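Local atomic coordinates of 6-pyruvoyl tetrahydropterin synthase (Plasmodium falciparum, PDB entry 1Y13), a protein that belongs to the 6-pyruvoyl tetrahydropterin synthase family of pterin-binding enzymes and holds zinc ions and biopterin in its six-chain assembly. Residues A[99-104]-A[108-113]. Sequence-based numbering, arbitrary orientation.
Sequences LKFENV and IKIICE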
# COMPACT_ATOMS: atom_id res chain seq x y z
N LEU A 99 35.42 13.94 -5.14
CA LEU A 99 36.02 12.72 -4.59
C LEU A 99 37.24 12.33 -5.40
O LEU A 99 37.25 12.49 -6.62
CB LEU A 99 35.00 11.57 -4.56
CG LEU A 99 33.70 11.76 -3.78
CD1 LEU A 99 32.68 10.67 -4.10
CD2 LEU A 99 33.98 11.85 -2.29
N LYS A 100 38.30 11.88 -4.73
CA LYS A 100 39.45 11.32 -5.45
C LYS A 100 39.45 9.81 -5.26
O LYS A 100 39.16 9.30 -4.18
CB LYS A 100 40.77 11.95 -4.98
CG LYS A 100 41.96 11.69 -5.90
CD LYS A 100 42.71 10.36 -5.60
CE LYS A 100 43.89 10.04 -6.59
NZ LYS A 100 43.47 9.67 -8.05
N PHE A 101 39.72 9.08 -6.34
CA PHE A 101 39.63 7.63 -6.28
C PHE A 101 41.01 7.04 -6.50
O PHE A 101 41.77 7.50 -7.35
CB PHE A 101 38.67 7.09 -7.32
CG PHE A 101 37.28 7.68 -7.26
CD1 PHE A 101 36.38 7.30 -6.28
CD2 PHE A 101 36.87 8.60 -8.23
CE1 PHE A 101 35.08 7.83 -6.24
CE2 PHE A 101 35.58 9.13 -8.20
CZ PHE A 101 34.67 8.72 -7.22
N GLU A 102 41.36 6.03 -5.72
CA GLU A 102 42.61 5.33 -5.90
C GLU A 102 42.29 3.85 -5.93
O GLU A 102 41.32 3.42 -5.32
CB GLU A 102 43.60 5.65 -4.77
CG GLU A 102 43.86 7.16 -4.65
CD GLU A 102 44.70 7.58 -3.45
OE1 GLU A 102 44.81 6.80 -2.47
OE2 GLU A 102 45.26 8.70 -3.48
N ASN A 103 43.06 3.08 -6.66
CA ASN A 103 42.81 1.67 -6.73
C ASN A 103 44.12 1.04 -6.36
O ASN A 103 45.04 1.04 -7.16
CB ASN A 103 42.37 1.26 -8.14
CG ASN A 103 42.27 -0.24 -8.32
OD1 ASN A 103 42.14 -1.01 -7.36
ND2 ASN A 103 42.34 -0.68 -9.58
N VAL A 104 44.23 0.52 -5.15
CA VAL A 104 45.50 -0.10 -4.76
C VAL A 104 45.26 -1.51 -4.23
O VAL A 104 44.37 -1.73 -3.39
CB VAL A 104 46.31 0.80 -3.78
CG1 VAL A 104 45.45 1.28 -2.60
CG2 VAL A 104 47.57 0.09 -3.31
N ILE A 108 39.36 -0.16 -3.62
CA ILE A 108 39.17 1.19 -4.05
C ILE A 108 39.16 2.09 -2.83
O ILE A 108 38.39 1.85 -1.90
CB ILE A 108 37.87 1.30 -4.84
CG1 ILE A 108 38.04 0.58 -6.18
CG2 ILE A 108 37.46 2.76 -5.06
CD1 ILE A 108 36.78 0.19 -6.84
N LYS A 109 40.03 3.09 -2.82
CA LYS A 109 40.07 4.10 -1.78
C LYS A 109 39.36 5.35 -2.28
O LYS A 109 39.56 5.75 -3.42
CB LYS A 109 41.50 4.47 -1.43
CG LYS A 109 41.63 5.27 -0.13
CD LYS A 109 43.06 5.78 0.05
CE LYS A 109 43.47 5.74 1.50
NZ LYS A 109 44.93 6.13 1.64
N ILE A 110 38.53 5.96 -1.44
CA ILE A 110 37.89 7.22 -1.79
C ILE A 110 38.35 8.27 -0.80
O ILE A 110 38.20 8.10 0.40
CB ILE A 110 36.35 7.17 -1.68
CG1 ILE A 110 35.75 6.02 -2.48
CG2 ILE A 110 35.74 8.47 -2.14
CD1 ILE A 110 34.25 6.00 -2.33
N ILE A 111 38.87 9.38 -1.31
CA ILE A 111 39.31 10.47 -0.45
C ILE A 111 38.41 11.68 -0.69
O ILE A 111 38.24 12.14 -1.84
CB ILE A 111 40.78 10.81 -0.73
CG1 ILE A 111 41.63 9.56 -0.49
CG2 ILE A 111 41.25 11.96 0.13
CD1 ILE A 111 43.03 9.64 -1.05
N CYS A 112 37.80 12.19 0.38
CA CYS A 112 36.91 13.35 0.31
C CYS A 112 37.66 14.65 0.45
O CYS A 112 38.83 14.66 0.80
CB CYS A 112 35.82 13.28 1.36
SG CYS A 112 34.91 11.72 1.31
N GLU A 113 36.95 15.75 0.17
CA GLU A 113 37.48 17.12 0.29
C GLU A 113 38.01 17.43 1.69
O GLU A 113 39.03 18.13 1.84
CB GLU A 113 36.38 18.13 -0.01
CG GLU A 113 36.06 18.40 -1.45
CD GLU A 113 35.09 19.60 -1.61
OE1 GLU A 113 33.96 19.57 -1.04
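Glu102 runs alongside Lys109 of the neighbouring antiparallel strand and slants across Ile111. Its CG stands anti to the carbonyl carbon (chi1 -57°), and the extended chain beyond carries the carboxylate over to 108-113. There OE1 rests on Lys109 CD at 3.2 Å, while OE2 meets Ile111 CD1 at 3.4 Å. OE1 stays 4.2 Å from Lys109 NZ, beyond a salt bridge; any attraction is probably modest. Lys109 NZ also makes a long, weak ion pair with Glu117. The Lys100 chain starts on this same face, but bends at chi2 and chi4 carry its end off the partner strand. Its NZ hydrogen-bonds to Phe101 O at 2.8 Å, tilted 33° from the carbonyl plane.

Leu99, Phe101, Ile110 and Cys112 lie on the other face. The methyl CD2 of Leu99 touches both Cys112 SG (3.7 Å) and Ile110 CG2 (3.8 Å). Ile110 CG1 comes to the edge of the Phe101 ring, near its plane, 4.1 Å from CD1. Leu92 of strand 90-93 touches both Phe101 and Ile110, and Leu99 reaches Phe38 and Ala40.

Reciprocal N-H to O bonds join Lys100 with Ile111 and Glu102 with Lys109. Strands 99-104 and 107-112 form an antiparallel beta hairpin, and with 117-121 a three-stranded antiparallel meander.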